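Long-range contacts in Lin1909 protein (PDB 3FIJ), which binds manganese and, as a class I glutamine amidotransferase-like protein of the peptidase C26 family, may hydrolyse gamma-glutamyl-gamma-aminobutyrate: residues Pro110-Ile114 / Leu232-Leu236; Gly152-Ile158 / Asn170-Ser176; His178-Ile182 / Met199-Val203. All blocks are in the same frame, centred on the assembly; numbering follows the deposited sequence.

Interaction 1: residues Pro110-Ile114 / Leu232-Leu236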
loop_
_atom_site.group_PDB
_atom_site.type_symbol
_atom_site.label_atom_id
_atom_site.label_comp_id
_atom_site.label_asym_id
_atom_site.label_seq_id
_atom_site.Cartn_x
_atom_site.Cartn_y
_atom_site.Cartn_z
ATOM N N PRO A 110 14.327 42.446 -5.283
ATOM C CA PRO A 110 15.076 41.248 -5.677
ATOM C C PRO A 110 14.226 39.984 -5.827
ATOM O O PRO A 110 13.272 39.768 -5.081
ATOM C CB PRO A 110 16.118 41.131 -4.579
ATOM C CG PRO A 110 15.365 41.618 -3.371
ATOM C CD PRO A 110 14.674 42.853 -3.909
ATOM N N ILE A 111 14.598 39.158 -6.799
ATOM C CA ILE A 111 13.897 37.916 -7.118
ATOM C C ILE A 111 14.878 36.746 -7.177
ATOM O O ILE A 111 15.890 36.823 -7.867
ATOM C CB ILE A 111 13.230 38.010 -8.512
ATOM C CG1 ILE A 111 12.256 39.186 -8.542
ATOM C CG2 ILE A 111 12.562 36.668 -8.886
ATOM C CD1 ILE A 111 11.716 39.501 -9.938
ATOM N N PHE A 112 14.572 35.675 -6.451
ATOM C CA PHE A 112 15.386 34.461 -6.448
ATOM C C PHE A 112 14.434 33.334 -6.871
ATOM O O PHE A 112 13.414 33.079 -6.222
ATOM C CB PHE A 112 15.985 34.211 -5.042
ATOM C CG PHE A 112 16.901 32.996 -4.954
ATOM C CD1 PHE A 112 17.657 32.580 -6.052
ATOM C CD2 PHE A 112 17.007 32.276 -3.767
ATOM C CE1 PHE A 112 18.508 31.455 -5.970
ATOM C CE2 PHE A 112 17.855 31.156 -3.676
ATOM C CZ PHE A 112 18.604 30.746 -4.784
ATOM N N ALA A 113 14.759 32.676 -7.977
ATOM C CA ALA A 113 13.924 31.598 -8.490
ATOM C C ALA A 113 14.641 30.251 -8.450
ATOM O O ALA A 113 15.817 30.145 -8.800
ATOM C CB ALA A 113 13.498 31.917 -9.912
ATOM N N ILE A 114 13.912 29.219 -8.034
ATOM C CA ILE A 114 14.460 27.878 -7.932
ATOM C C ILE A 114 13.692 26.842 -8.769
ATOM O O ILE A 114 12.456 26.800 -8.745
ATOM C CB ILE A 114 14.493 27.435 -6.438
ATOM C CG1 ILE A 114 15.596 28.211 -5.696
ATOM C CG2 ILE A 114 14.704 25.931 -6.332
ATOM C CD1 ILE A 114 15.620 27.996 -4.181
ATOM N N LEU A 232 23.338 31.602 -1.224
ATOM C CA LEU A 232 22.367 32.008 -2.229
ATOM C C LEU A 232 21.183 32.682 -1.560
ATOM O O LEU A 232 20.773 33.774 -1.954
ATOM C CB LEU A 232 21.908 30.794 -3.044
ATOM C CG LEU A 232 22.791 30.448 -4.252
ATOM C CD1 LEU A 232 24.263 30.459 -3.842
ATOM C CD2 LEU A 232 22.387 29.102 -4.823
ATOM N N PHE A 233 20.633 32.045 -0.536
ATOM C CA PHE A 233 19.497 32.641 0.150
ATOM C C PHE A 233 19.925 33.898 0.908
ATOM O O PHE A 233 19.141 34.845 1.054
ATOM C CB PHE A 233 18.859 31.643 1.113
ATOM C CG PHE A 233 18.337 30.404 0.447
ATOM C CD1 PHE A 233 19.126 29.263 0.354
ATOM C CD2 PHE A 233 17.055 30.383 -0.104
ATOM C CE1 PHE A 233 18.652 28.123 -0.277
ATOM C CE2 PHE A 233 16.572 29.245 -0.738
ATOM C CZ PHE A 233 17.375 28.111 -0.824
ATOM N N GLN A 234 21.171 33.906 1.385
ATOM C CA GLN A 234 21.700 35.052 2.121
ATOM C C GLN A 234 21.714 36.260 1.197
ATOM O O GLN A 234 21.301 37.359 1.585
ATOM C CB GLN A 234 23.121 34.768 2.618
ATOM C CG GLN A 234 23.697 35.871 3.503
ATOM C CD GLN A 234 22.864 36.110 4.753
ATOM O OE1 GLN A 234 22.738 35.232 5.612
ATOM N NE2 GLN A 234 22.286 37.300 4.858
ATOM N N ALA A 235 22.181 36.046 -0.031
ATOM C CA ALA A 235 22.245 37.113 -1.028
ATOM C C ALA A 235 20.852 37.702 -1.274
ATOM O O ALA A 235 20.683 38.918 -1.314
ATOM C CB ALA A 235 22.832 36.576 -2.325
ATOM N N LEU A 236 19.851 36.845 -1.437
ATOM C CA LEU A 236 18.489 37.327 -1.659
ATOM C C LEU A 236 18.049 38.232 -0.511
ATOM O O LEU A 236 17.493 39.302 -0.733
ATOM C CB LEU A 236 17.507 36.159 -1.771
ATOM C CG LEU A 236 16.043 36.611 -1.752
ATOM C CD1 LEU A 236 15.744 37.468 -2.992
ATOM C CD2 LEU A 236 15.130 35.393 -1.703
#
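Helix-on-sheet packing, centred on F112 and wholly apolar across the interface, joins strand 111-114 to helix 227-241 in the core of the class I glutamine amidotransferase fold. The strand lies inside the mixed sheet, between strands 64-67 and 212-215, and the helix runs against one side of it; the short segments approach to 9.1 Å between axes, at 151° between their directions. F112 drives its ring at the helix, CG anti to the backbone N (chi1 -178°), and meets F233 in a T-shaped (edge-to-face) pair: the edge of F112 points at the face of F233, with ring centroids 5.4 Å apart and planes at 77°. The far corner of the same ring, CZ, lies 3.7 Å from L232 CB, one helical turn before L236. L236 fills the space at the root of the ring, its CD2 3.6 Å from F112 CB, while its other methyl, CD1, turns to the start of the strand and rests 4.0 Å from P110 CB. P110, F112 and I114 thus face the helix, whereas I111 points to the other side of the sheet. Around the contact, L66 touches both F112 and L236, and A36 of helix 31-40 packs on F233. F233 also touches part of a possible Cys-His-Glu triad (C115, H218, E220), which places the packing next to what may be the active site. I114 finishes the row: its CG1 leans over one face of the F112 ring, and I114 CD1 touches F233 CE2 at 3.8 Å.

Interaction 2: residues Gly152-Ile158 / Asn170-Ser176. With MN (manganese (II) ion), chain I.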
loop_
_atom_site.group_PDB
_atom_site.type_symbol
_atom_site.label_atom_id
_atom_site.label_comp_id
_atom_site.label_asym_id
_atom_site.label_seq_id
_atom_site.Cartn_x
_atom_site.Cartn_y
_atom_site.Cartn_z
ATOM N N GLY A 152 24.632 16.915 -4.279
ATOM C CA GLY A 152 24.814 17.297 -5.673
ATOM C C GLY A 152 24.954 16.059 -6.537
ATOM O O GLY A 152 25.308 14.992 -6.028
ATOM N N SER A 153 24.678 16.179 -7.834
ATOM C CA SER A 153 24.780 15.028 -8.722
ATOM C C SER A 153 25.505 15.317 -10.030
ATOM O O SER A 153 26.233 14.464 -10.539
ATOM C CB SER A 153 23.383 14.467 -9.020
ATOM O OG SER A 153 22.574 15.422 -9.689
ATOM N N HIS A 154 25.286 16.501 -10.597
ATOM C CA HIS A 154 25.956 16.855 -11.842
ATOM C C HIS A 154 26.775 18.132 -11.671
ATOM O O HIS A 154 26.367 19.046 -10.947
ATOM C CB HIS A 154 24.955 16.976 -13.024
ATOM C CG HIS A 154 23.814 17.935 -12.807
ATOM N ND1 HIS A 154 23.957 19.145 -12.164
ATOM C CD2 HIS A 154 22.529 17.893 -13.246
ATOM C CE1 HIS A 154 22.811 19.811 -12.216
ATOM N NE2 HIS A 154 21.932 19.073 -12.869
ATOM N N THR A 155 27.939 18.178 -12.319
ATOM C CA THR A 155 28.818 19.338 -12.211
ATOM C C THR A 155 28.517 20.452 -13.223
ATOM O O THR A 155 28.298 20.206 -14.402
ATOM C CB THR A 155 30.335 18.919 -12.284
ATOM O OG1 THR A 155 31.005 19.654 -13.317
ATOM C CG2 THR A 155 30.483 17.428 -12.521
ATOM N N ILE A 156 28.510 21.686 -12.740
ATOM C CA ILE A 156 28.211 22.834 -13.582
ATOM C C ILE A 156 29.375 23.788 -13.779
ATOM O O ILE A 156 30.138 24.057 -12.853
ATOM C CB ILE A 156 27.050 23.646 -12.991
ATOM C CG1 ILE A 156 27.394 24.065 -11.554
ATOM C CG2 ILE A 156 25.778 22.821 -13.047
ATOM C CD1 ILE A 156 26.346 24.927 -10.864
ATOM N N ASP A 157 29.495 24.299 -15.002
ATOM C CA ASP A 157 30.532 25.260 -15.355
ATOM C C ASP A 157 29.916 26.615 -15.034
ATOM O O ASP A 157 28.798 26.917 -15.464
ATOM C CB ASP A 157 30.850 25.168 -16.845
ATOM C CG ASP A 157 31.297 23.785 -17.258
ATOM O OD1 ASP A 157 32.405 23.370 -16.868
ATOM O OD2 ASP A 157 30.536 23.103 -17.972
ATOM N N ILE A 158 30.640 27.426 -14.279
ATOM C CA ILE A 158 30.139 28.725 -13.867
ATOM C C ILE A 158 30.820 29.881 -14.576
ATOM O O ILE A 158 32.029 29.874 -14.768
ATOM C CB ILE A 158 30.311 28.899 -12.347
ATOM C CG1 ILE A 158 29.571 27.767 -11.623
ATOM C CG2 ILE A 158 29.783 30.251 -11.903
ATOM C CD1 ILE A 158 29.688 27.801 -10.112
ATOM N N ASN A 170 33.799 27.217 -9.852
ATOM C CA ASN A 170 33.547 26.503 -11.090
ATOM C C ASN A 170 33.624 24.997 -10.821
ATOM O O ASN A 170 34.342 24.560 -9.928
ATOM C CB ASN A 170 34.576 26.912 -12.140
ATOM C CG ASN A 170 34.237 26.386 -13.519
ATOM O OD1 ASN A 170 33.084 26.468 -13.959
ATOM N ND2 ASN A 170 35.239 25.857 -14.218
ATOM N N LYS A 171 32.860 24.215 -11.582
ATOM C CA LYS A 171 32.841 22.762 -11.436
ATOM C C LYS A 171 32.149 22.252 -10.164
ATOM O O LYS A 171 32.284 21.086 -9.804
ATOM C CB LYS A 171 34.270 22.221 -11.509
ATOM C CG LYS A 171 34.962 22.489 -12.839
ATOM C CD LYS A 171 34.353 21.653 -13.952
ATOM C CE LYS A 171 34.981 21.968 -15.302
ATOM N NZ LYS A 171 34.281 21.228 -16.396
ATOM N N LYS A 172 31.416 23.129 -9.491
ATOM C CA LYS A 172 30.676 22.770 -8.277
ATOM C C LYS A 172 29.582 21.744 -8.598
ATOM O O LYS A 172 28.905 21.861 -9.625
ATOM C CB LYS A 172 30.024 24.030 -7.697
ATOM C CG LYS A 172 28.896 23.793 -6.706
ATOM C CD LYS A 172 29.416 23.498 -5.323
ATOM C CE LYS A 172 28.289 23.590 -4.307
ATOM N NZ LYS A 172 27.501 24.828 -4.544
ATOM N N LEU A 173 29.407 20.740 -7.743
ATOM C CA LEU A 173 28.357 19.755 -7.986
ATOM C C LEU A 173 27.060 20.230 -7.355
ATOM O O LEU A 173 27.017 20.608 -6.191
ATOM C CB LEU A 173 28.740 18.374 -7.457
ATOM C CG LEU A 173 29.326 17.429 -8.524
ATOM C CD1 LEU A 173 30.592 18.039 -9.121
ATOM C CD2 LEU A 173 29.639 16.077 -7.909
ATOM N N VAL A 174 26.002 20.205 -8.152
ATOM C CA VAL A 174 24.689 20.675 -7.734
ATOM C C VAL A 174 23.613 19.591 -7.953
ATOM O O VAL A 174 23.777 18.722 -8.807
ATOM C CB VAL A 174 24.381 21.960 -8.533
ATOM C CG1 VAL A 174 23.107 21.812 -9.322
ATOM C CG2 VAL A 174 24.367 23.149 -7.601
ATOM N N ASN A 175 22.519 19.632 -7.190
ATOM C CA ASN A 175 21.483 18.606 -7.354
ATOM C C ASN A 175 20.568 18.861 -8.555
ATOM O O ASN A 175 20.685 19.890 -9.219
ATOM C CB ASN A 175 20.661 18.424 -6.068
ATOM C CG ASN A 175 19.974 19.698 -5.601
ATOM O OD1 ASN A 175 20.086 20.760 -6.216
ATOM N ND2 ASN A 175 19.253 19.588 -4.493
ATOM N N SER A 176 19.670 17.917 -8.840
ATOM C CA SER A 176 18.791 18.053 -9.995
ATOM C C SER A 176 17.506 17.228 -9.839
ATOM O O SER A 176 17.556 16.017 -9.631
ATOM C CB SER A 176 19.560 17.625 -11.254
ATOM O OG SER A 176 18.913 18.028 -12.443
HETATM MN MN MN I . 19.808 19.663 -13.668
HETATM O O HOH W 1 32.409 18.870 -16.286
HETATM O O HOH W 2 32.620 21.137 -19.212
HETATM O O HOH W 3 33.883 25.736 -17.401
HETATM O O HOH W 4 33.665 28.322 -16.325
HETATM O O HOH W 5 19.622 20.773 -11.703
#
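A classic beta bulge opens an antiparallel strand pair that brings H154, in the bulge, and S176, just past the end of the partner strand, to the manganese. S153 and H154 both face V174, whose O accepts from both amides: S153 N, at 2.9 Å from V174 O, comes from above the carbonyl plane, and H154 N lies in that plane. V174 N returns a nearly straight bond to H154 O, 3.0 Å long, and T155 pairs with L173 in the next, non-hydrogen-bonded position. H154 CG sits between the backbone N and the carbonyl carbon (chi1 55°), which lays the imidazole alongside V174 and brings NE2 to 2.3 Å from the manganese. S176 OG binds the metal at 2.2 Å, and water 5, also a ligand, donates to N175 O. H143, H178 and E201 complete the site. At the other end, N170 OD1 takes the I158 amide in the plane of its carbonyl, a short bond of 2.6 Å between OD1 and I158 N. The bend of K171 at chi2 lays its chain beside D157, and NZ ends 2.9 Å from D157 OD1 in a salt bridge nearly in line with the C-O bond. E81 of the second subunit accepts from T155 N, bringing the subunit interface to this outer strand pair. With backbone bonds at the bulge fixing where H154 starts and the metal holding both ligand tips, the manganese acts as a cross-link between the strands, and its positive charge would probably stabilise the neutral, lone-pair-bearing form of H154 NE2.

Interaction 3: residues His178-Ile182 / Met199-Val203. With MN (manganese (II) ion), chain I.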
loop_
_atom_site.group_PDB
_atom_site.type_symbol
_atom_site.label_atom_id
_atom_site.label_comp_id
_atom_site.label_asym_id
_atom_site.label_seq_id
_atom_site.Cartn_x
_atom_site.Cartn_y
_atom_site.Cartn_z
ATOM N N HIS A 178 14.479 17.748 -12.119
ATOM C CA HIS A 178 13.626 18.278 -13.168
ATOM C C HIS A 178 13.689 17.472 -14.458
ATOM O O HIS A 178 14.650 16.736 -14.701
ATOM C CB HIS A 178 13.987 19.746 -13.432
ATOM C CG HIS A 178 15.409 19.961 -13.866
ATOM N ND1 HIS A 178 15.782 20.020 -15.193
ATOM C CD2 HIS A 178 16.545 20.112 -13.147
ATOM C CE1 HIS A 178 17.091 20.201 -15.270
ATOM N NE2 HIS A 178 17.579 20.260 -14.046
ATOM N N HIS A 179 12.636 17.585 -15.263
ATOM C CA HIS A 179 12.591 16.884 -16.533
ATOM C C HIS A 179 12.329 17.876 -17.667
ATOM O O HIS A 179 12.200 17.481 -18.828
ATOM C CB HIS A 179 11.540 15.759 -16.520
ATOM C CG HIS A 179 10.151 16.214 -16.840
ATOM N ND1 HIS A 179 9.394 16.971 -15.976
ATOM C CD2 HIS A 179 9.391 16.033 -17.948
ATOM C CE1 HIS A 179 8.227 17.242 -16.535
ATOM N NE2 HIS A 179 8.202 16.685 -17.732
ATOM N N GLN A 180 12.264 19.165 -17.333
ATOM C CA GLN A 180 12.061 20.199 -18.350
ATOM C C GLN A 180 13.258 21.147 -18.327
ATOM O O GLN A 180 13.965 21.233 -17.318
ATOM C CB GLN A 180 10.774 20.989 -18.093
ATOM C CG GLN A 180 9.497 20.164 -18.108
ATOM C CD GLN A 180 8.282 20.995 -18.481
ATOM O OE1 GLN A 180 8.134 22.129 -18.030
ATOM N NE2 GLN A 180 7.402 20.432 -19.301
ATOM N N PHE A 181 13.494 21.842 -19.438
ATOM C CA PHE A 181 14.617 22.780 -19.528
ATOM C C PHE A 181 14.277 24.043 -20.304
ATOM O O PHE A 181 13.338 24.072 -21.101
ATOM C CB PHE A 181 15.812 22.164 -20.258
ATOM C CG PHE A 181 16.208 20.813 -19.776
ATOM C CD1 PHE A 181 15.483 19.691 -20.149
ATOM C CD2 PHE A 181 17.327 20.655 -18.969
ATOM C CE1 PHE A 181 15.868 18.424 -19.733
ATOM C CE2 PHE A 181 17.728 19.394 -18.541
ATOM C CZ PHE A 181 16.998 18.272 -18.922
ATOM N N ILE A 182 15.065 25.087 -20.083
ATOM C CA ILE A 182 14.880 26.312 -20.834
ATOM C C ILE A 182 15.321 25.968 -22.260
ATOM O O ILE A 182 16.395 25.390 -22.469
ATOM C CB ILE A 182 15.787 27.454 -20.313
ATOM C CG1 ILE A 182 15.277 27.956 -18.958
ATOM C CG2 ILE A 182 15.848 28.587 -21.354
ATOM C CD1 ILE A 182 15.936 29.255 -18.479
HETATM N N MSE A 199 22.959 21.947 -21.008
HETATM C CA MSE A 199 21.688 22.436 -20.482
HETATM C C MSE A 199 21.865 23.617 -19.513
HETATM O O MSE A 199 22.856 23.713 -18.793
HETATM C CB MSE A 199 20.925 21.287 -19.822
HETATM C CG MSE A 199 20.523 20.188 -20.793
HETATM SE SE MSE A 199 19.277 20.797 -22.200
HETATM C CE MSE A 199 20.555 21.130 -23.606
ATOM N N ILE A 200 20.892 24.520 -19.514
ATOM C CA ILE A 200 20.924 25.717 -18.681
ATOM C C ILE A 200 20.580 25.466 -17.218
ATOM O O ILE A 200 19.477 25.017 -16.895
ATOM C CB ILE A 200 19.963 26.778 -19.256
ATOM C CG1 ILE A 200 20.486 27.238 -20.615
ATOM C CG2 ILE A 200 19.831 27.949 -18.293
ATOM C CD1 ILE A 200 19.452 27.937 -21.472
ATOM N N GLU A 201 21.526 25.782 -16.338
ATOM C CA GLU A 201 21.364 25.576 -14.897
ATOM C C GLU A 201 21.201 26.859 -14.088
ATOM O O GLU A 201 20.662 26.833 -12.976
ATOM C CB GLU A 201 22.551 24.776 -14.351
ATOM C CG GLU A 201 22.553 23.290 -14.714
ATOM C CD GLU A 201 21.463 22.483 -14.002
ATOM O OE1 GLU A 201 21.239 22.693 -12.788
ATOM O OE2 GLU A 201 20.835 21.619 -14.652
ATOM N N ALA A 202 21.661 27.978 -14.637
ATOM C CA ALA A 202 21.554 29.258 -13.947
ATOM C C ALA A 202 21.396 30.427 -14.920
ATOM O O ALA A 202 22.084 30.516 -15.943
ATOM C CB ALA A 202 22.781 29.477 -13.053
ATOM N N VAL A 203 20.493 31.338 -14.590
ATOM C CA VAL A 203 20.252 32.491 -15.434
ATOM C C VAL A 203 20.275 33.749 -14.583
ATOM O O VAL A 203 19.780 33.748 -13.455
ATOM C CB VAL A 203 18.870 32.394 -16.117
ATOM C CG1 VAL A 203 18.631 33.616 -17.014
ATOM C CG2 VAL A 203 18.778 31.100 -16.909
HETATM MN MN MN I . 19.808 19.663 -13.668
HETATM O O HOH W 6 18.676 24.340 -21.263
HETATM O O HOH W 7 16.835 24.682 -17.806
HETATM O O HOH W 5 19.622 20.773 -11.703
#
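The F181 ring is sandwiched: M199, a selenomethionine, lies over one face, and H178 ND1 sits over the opposite face near the rim. M199 SE stands 4.1 Å from the ring centroid and 25° off its normal, a Met-aromatic contact made possible by bends at chi2 and chi3, while M199 CG rests 3.7 Å from F181 CE2. At the edge of the H178 imidazole, near its plane, is E201 OE2; the carboxylate is turned 39° from the ring. Manganese joins these two groups, bound by H178 NE2 at 2.3 Å and E201 OE2 at 2.4 Å. Water 5, a further metal ligand, donates to E201 OE1, so both carboxylate oxygens are engaged. ND1, on the other side of the imidazole, donates to Q180 O at 3.0 Å, which helps to set the ring's rotation, with NE2 toward the metal. Backbones meet through water: water 6 links I182 O to I200 N, and water 7 links I182 N to I200 O. Beyond them I182 CD1 touches V203 CG2 at 3.7 Å. M118 of helix 116-124 packs on both I182 and V203, strand 129-130 pairs with 181-182, and strand 200-205 lies between 189-195 and 212-215 in the main sheet.

From the N terminus, the chain first enters interaction 1 at strand 111-114, and this contact closes only when helix 227-241 returns to the sheet, 118 residues later. Interactions 2 and 3 both nest inside that long loop and follow one another in series: 152-158 with 170-176 closes a short excursion at the sheet's outer edge, then 178-182 with 199-203 brings the small two-strand sheet against strand 200-205. Interactions 2 and 3 touch, H154 NE2 lying 3.3 Å from E201 OE2, and share the manganese and water 5. Interaction 1 stands apart, its centre about 17 Å from that of interaction 3, yet all three reach the same mixed sheet.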